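Local coordinates for protein interferon gamma receptor 1 (Gallus gallus, PDB 4EQ3) that probably binds the cytokine interferon gamma through its extracellular part, as the alpha chain of the receptor that passes the signal into the cell, at residues K163-A168 / L177-P182; K22-V27 / G194-D199; D68-I73 / E136-M141. All coordinates share one frame; numbering follows the deposited sequence.

How the contacts relate
The chain folds into two fibronectin type III-like modules joined end to end. Contact 1 (163-168 with 177-182) closes the sandwich of the second module; contacts 2 and 3 each join a segment of the first module to one of the second. Strands 161-168 of contact 1 and 186-196 of contact 2 share one four-stranded sheet. Along the chain, contact 2 (22-27 with 194-199) spans the longest loop; contact 3 (68-73 with 136-141) and then contact 1 fall within it. Contacts 2 and 3 have centres about 13 Å apart and touch where T26 meets L69 and S70, forming one interface where the modules join. Contact 1 is centred about 23 Å from contact 2 and about 33 Å from contact 3.

Contact 1: residues K163-A168 / L177-P182; sequences KNFTVA and LSIPVP
F165 is the apolar centre of this contact, meeting I179 over a ring face and L177 beside its CB. The first interaction is a CH-pi contact: I179 CD1 sits 3.6 Å from the centroid of the F165 ring, only 20° off the ring normal and displaced toward the rim. I179 CG2 adds a second methyl, 3.7 Å from F165 CZ, so both ends of the branched side chain reach the aromatic carbons. Isoleucine suits the place because its extended CG1 arm carries CD1 to the ring while CG2 stays close to the strand; phenylalanine supplies the flat face that receives the methyl.

The two segments belong to opposite layers of a fibronectin type III beta-sandwich. Strand 161-168 is an edge strand of the four-stranded sheet, pairing with 148-156, and strand 175-180 is an edge strand of the three-stranded sheet, pairing with 122-128. They are successive strands, and a disulfide between C170 and C175 closes the link from one layer to the other.

The remaining apolar contact is aliphatic. L177 CD2 packs 3.6 Å from F165 CB, crossing the aromatic side chain at about a right angle. With its CG anti to the backbone N (chi1 -172°), leucine has a branch long enough to reach the neighbouring sheet. F165 comes from the opposite direction to I179, laying a ring face under CD1. I179 is buried and also touches F154 of strand 148-156, whereas F165 and L177 are partly exposed, and S178, exposed, bonds E122 OE2 through its OG.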
# COMPACT_ATOMS: atom_id res chain seq x y z
N LYS A 163 -18.42 4.09 19.43
CA LYS A 163 -19.11 3.96 18.13
C LYS A 163 -18.26 3.90 16.85
O LYS A 163 -17.07 4.22 16.85
CB LYS A 163 -19.60 5.40 18.37
CG LYS A 163 -20.80 5.47 19.31
CD LYS A 163 -21.42 6.86 19.34
CE LYS A 163 -22.65 6.88 20.25
NZ LYS A 163 -23.36 8.19 20.22
N ASN A 164 -18.91 3.50 15.77
CA ASN A 164 -18.22 3.28 14.51
C ASN A 164 -18.81 4.10 13.38
O ASN A 164 -20.03 4.25 13.26
CB ASN A 164 -18.27 1.79 14.16
CG ASN A 164 -17.65 0.92 15.23
OD1 ASN A 164 -16.53 1.18 15.67
ND2 ASN A 164 -18.37 -0.12 15.65
N PHE A 165 -17.94 4.65 12.54
CA PHE A 165 -18.38 5.46 11.42
C PHE A 165 -17.71 5.02 10.14
O PHE A 165 -16.66 4.37 10.17
CB PHE A 165 -18.10 6.94 11.70
CG PHE A 165 -18.79 7.47 12.93
CD1 PHE A 165 -20.05 8.03 12.84
CD2 PHE A 165 -18.17 7.40 14.17
CE1 PHE A 165 -20.68 8.52 13.98
CE2 PHE A 165 -18.79 7.89 15.30
CZ PHE A 165 -20.05 8.45 15.21
N THR A 166 -18.31 5.35 9.01
CA THR A 166 -17.70 5.07 7.72
C THR A 166 -17.86 6.28 6.83
O THR A 166 -18.95 6.85 6.76
CB THR A 166 -18.33 3.85 7.01
OG1 THR A 166 -18.26 2.71 7.87
CG2 THR A 166 -17.57 3.55 5.73
N VAL A 167 -16.79 6.69 6.18
CA VAL A 167 -16.86 7.77 5.21
C VAL A 167 -16.32 7.30 3.86
O VAL A 167 -15.37 6.51 3.80
CB VAL A 167 -16.10 9.02 5.71
CG1 VAL A 167 -14.63 8.70 5.91
CG2 VAL A 167 -16.28 10.18 4.73
N ALA A 168 -16.94 7.76 2.78
CA ALA A 168 -16.54 7.35 1.44
C ALA A 168 -16.87 8.44 0.42
O ALA A 168 -17.31 9.53 0.78
CB ALA A 168 -17.21 6.03 1.07
N LEU A 177 -15.01 14.10 8.33
CA LEU A 177 -16.20 13.68 9.06
C LEU A 177 -16.40 14.56 10.28
O LEU A 177 -15.45 14.86 11.00
CB LEU A 177 -16.04 12.22 9.49
CG LEU A 177 -17.23 11.50 10.11
CD1 LEU A 177 -18.37 11.39 9.11
CD2 LEU A 177 -16.79 10.11 10.59
N SER A 178 -17.65 14.98 10.51
CA SER A 178 -18.01 15.68 11.74
C SER A 178 -18.79 14.75 12.64
O SER A 178 -19.62 13.98 12.17
CB SER A 178 -18.82 16.95 11.45
OG SER A 178 -17.97 18.05 11.19
N ILE A 179 -18.53 14.82 13.94
CA ILE A 179 -19.17 13.91 14.87
C ILE A 179 -19.59 14.62 16.14
O ILE A 179 -18.80 15.35 16.74
CB ILE A 179 -18.24 12.72 15.22
CG1 ILE A 179 -17.91 11.91 13.96
CG2 ILE A 179 -18.88 11.82 16.25
CD1 ILE A 179 -17.02 10.71 14.21
N PRO A 180 -20.85 14.43 16.54
CA PRO A 180 -21.43 14.99 17.76
C PRO A 180 -20.94 14.27 19.02
O PRO A 180 -20.87 13.04 19.06
CB PRO A 180 -22.92 14.77 17.58
CG PRO A 180 -23.01 13.56 16.71
CD PRO A 180 -21.85 13.68 15.76
N VAL A 181 -20.56 15.06 19.98
CA VAL A 181 -20.01 14.50 21.18
C VAL A 181 -21.03 14.76 22.26
O VAL A 181 -21.32 15.91 22.52
CB VAL A 181 -18.65 15.10 21.46
CG1 VAL A 181 -18.45 15.49 22.91
CG2 VAL A 181 -17.60 14.21 20.96
N PRO A 182 -21.59 13.64 22.75
CA PRO A 182 -22.55 13.52 23.85
C PRO A 182 -22.36 14.55 24.91
O PRO A 182 -23.03 15.54 24.94
CB PRO A 182 -22.20 12.17 24.46
CG PRO A 182 -21.61 11.42 23.37
CD PRO A 182 -20.87 12.39 22.53

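Contact 2: residues K22-V27 / G194-D199; sequences KNFRTV and GHFFDD
F24 drives the edge of its ring into the face of F196, and this single aromatic pair carries the whole contact between K22-V27 and G194-D199. The packing there is close: F24 CE2 lies 3.7 Å from F196 CZ, and F24 CZ stands 3.7 Å above the plane of the F196 ring, offset toward the rim. The centroids are 5.4 Å apart and the planes are nearly perpendicular, at 86°, which defines an offset edge-to-face (T-shaped) stack. The two side chains approach from opposite directions, and both residues are buried.

F24 is presented by a type I' turn from K22 to R25, the hairpin connection between strands 17-22 and 25-31. K22 N bonds R25 O at 3.0 Å and R25 N bonds K22 O at 3.1 Å, closing the hairpin. Asparagine is at home in the left-handed backbone of N23; F24 has the same left-handed backbone, and its CB points toward the second module. F196 ends strand 186-196 of the second module. I144 of helix 142-145 touches both rings, and F132 makes a further edge-to-face pair with F24, so the rings sit in an aromatic cluster at the junction of the two modules.

Away from the ring pair, K22 and R25 on one segment, and D198 and D199 on the other, are exposed, as suits charged residues, and make no contact with the opposing segment. R25 instead bridges to D68 within its own module.

Between these segments the attraction is therefore one of dispersion and of slightly positive ring hydrogens against a pi cloud, which imposes only mild directional demands on how the modules meet.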
# COMPACT_ATOMS: atom_id res chain seq x y z
N LYS A 22 3.16 -2.03 -0.43
CA LYS A 22 2.46 -1.22 0.55
C LYS A 22 2.01 0.12 0.02
O LYS A 22 2.83 0.83 -0.51
CB LYS A 22 3.32 -1.04 1.80
CG LYS A 22 2.73 -0.27 2.96
CD LYS A 22 2.79 -1.06 4.16
CE LYS A 22 3.63 -0.45 5.27
NZ LYS A 22 4.30 -1.47 6.10
N ASN A 23 0.73 0.43 0.18
CA ASN A 23 0.19 1.70 -0.28
C ASN A 23 0.38 1.86 -1.78
O ASN A 23 0.57 2.97 -2.28
CB ASN A 23 0.83 2.86 0.46
CG ASN A 23 0.43 2.90 1.92
OD1 ASN A 23 1.14 3.48 2.76
ND2 ASN A 23 -0.70 2.29 2.24
N PHE A 24 0.35 0.73 -2.49
CA PHE A 24 0.42 0.72 -3.94
C PHE A 24 1.81 1.00 -4.48
O PHE A 24 2.00 1.16 -5.68
CB PHE A 24 -0.62 1.68 -4.54
CG PHE A 24 -2.03 1.30 -4.20
CD1 PHE A 24 -2.66 0.27 -4.88
CD2 PHE A 24 -2.72 1.95 -3.19
CE1 PHE A 24 -3.97 -0.09 -4.57
CE2 PHE A 24 -4.01 1.60 -2.87
CZ PHE A 24 -4.64 0.58 -3.56
N ARG A 25 2.79 1.07 -3.58
CA ARG A 25 4.19 1.02 -3.98
C ARG A 25 4.64 -0.43 -3.88
O ARG A 25 4.71 -1.01 -2.80
CB ARG A 25 5.05 1.93 -3.08
CG ARG A 25 6.52 2.02 -3.51
CD ARG A 25 6.73 2.85 -4.80
NE ARG A 25 6.53 4.29 -4.60
CZ ARG A 25 6.93 5.23 -5.46
NH1 ARG A 25 6.71 6.51 -5.20
NH2 ARG A 25 7.58 4.90 -6.57
N THR A 26 4.94 -1.02 -5.03
CA THR A 26 5.37 -2.41 -5.04
C THR A 26 6.82 -2.53 -5.45
O THR A 26 7.22 -2.05 -6.52
CB THR A 26 4.51 -3.25 -5.99
OG1 THR A 26 3.14 -3.11 -5.63
CG2 THR A 26 4.91 -4.71 -5.91
N VAL A 27 7.61 -3.20 -4.62
CA VAL A 27 9.02 -3.36 -4.91
C VAL A 27 9.48 -4.80 -4.74
O VAL A 27 9.09 -5.49 -3.79
CB VAL A 27 9.90 -2.42 -4.06
CG1 VAL A 27 11.31 -2.38 -4.62
CG2 VAL A 27 9.32 -1.03 -4.04
N GLY A 194 -8.15 2.28 6.34
CA GLY A 194 -8.61 2.31 4.96
C GLY A 194 -9.28 1.00 4.55
O GLY A 194 -8.91 -0.07 5.04
N HIS A 195 -10.28 1.10 3.68
CA HIS A 195 -10.98 -0.06 3.11
C HIS A 195 -11.07 0.12 1.60
O HIS A 195 -11.32 1.22 1.12
CB HIS A 195 -12.41 -0.16 3.66
CG HIS A 195 -12.51 -0.70 5.06
ND1 HIS A 195 -12.29 0.07 6.18
CD2 HIS A 195 -12.84 -1.93 5.51
CE1 HIS A 195 -12.46 -0.67 7.26
NE2 HIS A 195 -12.79 -1.89 6.89
N PHE A 196 -10.85 -0.96 0.85
CA PHE A 196 -11.16 -0.97 -0.57
C PHE A 196 -12.15 -2.11 -0.85
O PHE A 196 -11.92 -3.25 -0.44
CB PHE A 196 -9.89 -1.14 -1.42
CG PHE A 196 -9.01 0.11 -1.50
CD1 PHE A 196 -7.92 0.26 -0.65
CD2 PHE A 196 -9.27 1.10 -2.43
CE1 PHE A 196 -7.11 1.40 -0.72
CE2 PHE A 196 -8.46 2.25 -2.51
CZ PHE A 196 -7.38 2.39 -1.65
N PHE A 197 -13.24 -1.80 -1.54
CA PHE A 197 -14.28 -2.78 -1.83
C PHE A 197 -14.84 -3.37 -0.54
O PHE A 197 -14.88 -4.60 -0.38
CB PHE A 197 -13.74 -3.93 -2.68
CG PHE A 197 -13.12 -3.48 -3.97
CD1 PHE A 197 -13.91 -3.26 -5.09
CD2 PHE A 197 -11.76 -3.29 -4.08
CE1 PHE A 197 -13.35 -2.84 -6.28
CE2 PHE A 197 -11.19 -2.88 -5.28
CZ PHE A 197 -11.99 -2.66 -6.37
N ASP A 198 -15.28 -2.50 0.36
CA ASP A 198 -15.72 -2.91 1.69
C ASP A 198 -14.61 -3.62 2.45
O ASP A 198 -13.81 -2.97 3.14
CB ASP A 198 -16.97 -3.79 1.63
CG ASP A 198 -18.15 -3.08 0.99
OD1 ASP A 198 -18.30 -1.86 1.24
OD2 ASP A 198 -18.92 -3.73 0.24
N ASP A 199 -14.55 -4.94 2.34
CA ASP A 199 -13.58 -5.69 3.14
C ASP A 199 -12.59 -6.58 2.36
O ASP A 199 -11.87 -7.37 2.96
CB ASP A 199 -14.30 -6.50 4.22
CG ASP A 199 -14.84 -5.62 5.34
OD1 ASP A 199 -15.74 -6.08 6.08
OD2 ASP A 199 -14.37 -4.46 5.48

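Contact 3: residues D68-I73 / E136-M141; sequences DLSEEI and EVRPWM
E71 and R138 are the nearest backbone pair, with CA atoms 8.4 Å apart, on two loops that turn like a helix over 70-72 and 139-141 without forming one. These loops bring together the two fibronectin type III-like modules of the receptor, 68-73 from the first and 136-141 from the second.

The principal link is a salt bridge. R138, extended from CG to NE, takes one oxygen side-on with two nitrogens: E71 OE2 is 3.0 Å from both R138 NE and R138 NH2. E71 OE2 lies near the guanidinium plane, but the carboxylate is turned 44° from it, and the NE bond is bent (144° at the hydrogen). Glutamate reaches the arginine by folding at chi2 (-65°), since its CB points away. S70 O lies over the centre of one guanidinium face, while R138 NH1 makes a weak bond to F24 O, which should help hold the group in position.

The first loop is shaped by D68, whose OD1 accepts from S70 N in an Asx turn and also from S70 OG, at 2.7 Å on its syn side; S70 OG in turn takes a hydrogen from T26 N.

As a tryptophan, W140 brings both a broad apolar surface and one N-H. M141, a selenomethionine introduced in place of methionine, has its SE over one face of the indole, and W140 CZ2 comes within 3.2 Å of I73 O. A water links the polar groups: it accepts from W140 NE1 at 3.1 Å and donates to S70 O at 2.8 Å and to I73 O at 3.3 Å.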
# COMPACT_ATOMS: atom_id res chain seq x y z
N ASP A 68 11.61 -1.48 -8.73
CA ASP A 68 10.31 -0.89 -8.44
C ASP A 68 9.33 -1.33 -9.52
O ASP A 68 9.50 -0.98 -10.69
CB ASP A 68 10.39 0.65 -8.37
CG ASP A 68 9.07 1.30 -7.92
OD1 ASP A 68 8.06 0.59 -7.74
OD2 ASP A 68 9.04 2.53 -7.74
N LEU A 69 8.33 -2.10 -9.12
CA LEU A 69 7.39 -2.72 -10.06
C LEU A 69 6.08 -1.96 -10.16
O LEU A 69 5.16 -2.39 -10.87
CB LEU A 69 7.09 -4.16 -9.63
CG LEU A 69 8.25 -5.14 -9.44
CD1 LEU A 69 7.74 -6.47 -8.88
CD2 LEU A 69 8.97 -5.36 -10.76
N SER A 70 5.99 -0.82 -9.47
CA SER A 70 4.74 -0.09 -9.35
C SER A 70 4.12 0.29 -10.69
O SER A 70 2.90 0.49 -10.78
CB SER A 70 4.92 1.17 -8.49
OG SER A 70 5.40 0.84 -7.20
N GLU A 71 4.94 0.42 -11.72
CA GLU A 71 4.44 0.85 -13.02
C GLU A 71 4.06 -0.33 -13.90
O GLU A 71 3.52 -0.14 -14.99
CB GLU A 71 5.46 1.73 -13.73
CG GLU A 71 5.80 3.01 -12.98
CD GLU A 71 4.62 3.97 -12.87
OE1 GLU A 71 4.17 4.50 -13.91
OE2 GLU A 71 4.14 4.21 -11.73
N GLU A 72 4.35 -1.55 -13.44
CA GLU A 72 4.08 -2.76 -14.22
C GLU A 72 2.79 -3.42 -13.76
O GLU A 72 2.30 -4.35 -14.39
CB GLU A 72 5.22 -3.76 -14.05
CG GLU A 72 6.59 -3.21 -14.45
CD GLU A 72 6.73 -3.10 -15.96
OE1 GLU A 72 6.06 -3.88 -16.68
OE2 GLU A 72 7.50 -2.22 -16.41
N ILE A 73 2.26 -2.94 -12.64
CA ILE A 73 1.10 -3.57 -12.04
C ILE A 73 -0.11 -2.68 -12.18
O ILE A 73 -0.17 -1.60 -11.59
CB ILE A 73 1.36 -3.89 -10.56
CG1 ILE A 73 2.50 -4.91 -10.46
CG2 ILE A 73 0.09 -4.39 -9.88
CD1 ILE A 73 3.02 -5.13 -9.05
N GLU A 136 -4.09 11.04 -11.71
CA GLU A 136 -3.61 11.65 -12.95
C GLU A 136 -2.37 10.94 -13.48
O GLU A 136 -2.13 10.90 -14.68
CB GLU A 136 -3.32 13.14 -12.75
CG GLU A 136 -4.52 14.04 -12.95
CD GLU A 136 -5.16 14.46 -11.63
OE1 GLU A 136 -4.42 14.63 -10.64
OE2 GLU A 136 -6.40 14.63 -11.60
N VAL A 137 -1.58 10.38 -12.57
CA VAL A 137 -0.38 9.66 -12.96
C VAL A 137 -0.64 8.17 -13.19
O VAL A 137 0.05 7.52 -13.97
CB VAL A 137 0.75 9.85 -11.93
CG1 VAL A 137 1.98 9.04 -12.32
CG2 VAL A 137 1.11 11.32 -11.80
N ARG A 138 -1.65 7.64 -12.51
CA ARG A 138 -2.03 6.24 -12.69
C ARG A 138 -3.53 6.13 -12.92
O ARG A 138 -4.28 5.77 -12.01
CB ARG A 138 -1.60 5.39 -11.50
CG ARG A 138 -0.12 5.10 -11.48
CD ARG A 138 0.25 4.25 -10.30
NE ARG A 138 1.68 4.27 -10.06
CZ ARG A 138 2.26 3.95 -8.91
NH1 ARG A 138 1.51 3.59 -7.86
NH2 ARG A 138 3.58 4.00 -8.79
N PRO A 139 -3.98 6.45 -14.14
CA PRO A 139 -5.40 6.50 -14.47
C PRO A 139 -6.13 5.19 -14.15
O PRO A 139 -7.33 5.22 -13.85
CB PRO A 139 -5.40 6.78 -15.98
CG PRO A 139 -4.11 7.51 -16.22
CD PRO A 139 -3.13 6.85 -15.28
N TRP A 140 -5.43 4.07 -14.18
CA TRP A 140 -6.07 2.80 -13.88
C TRP A 140 -6.54 2.74 -12.43
O TRP A 140 -7.32 1.87 -12.06
CB TRP A 140 -5.15 1.62 -14.19
CG TRP A 140 -4.10 1.35 -13.15
CD1 TRP A 140 -2.84 1.87 -13.10
CD2 TRP A 140 -4.21 0.45 -12.05
NE1 TRP A 140 -2.16 1.35 -12.02
CE2 TRP A 140 -2.98 0.48 -11.36
CE3 TRP A 140 -5.23 -0.38 -11.57
CZ2 TRP A 140 -2.75 -0.28 -10.22
CZ3 TRP A 140 -4.99 -1.13 -10.43
CH2 TRP A 140 -3.76 -1.08 -9.77
N MSE A 141 -6.07 3.68 -11.62
CA MSE A 141 -6.40 3.71 -10.20
C MSE A 141 -7.76 4.34 -9.92
O MSE A 141 -8.31 4.15 -8.83
CB MSE A 141 -5.31 4.46 -9.43
CG MSE A 141 -4.03 3.66 -9.23
SE MSE A 141 -4.23 2.10 -8.04
CE MSE A 141 -4.96 2.98 -6.45
O HOH W 1 0.89 1.34 -12.57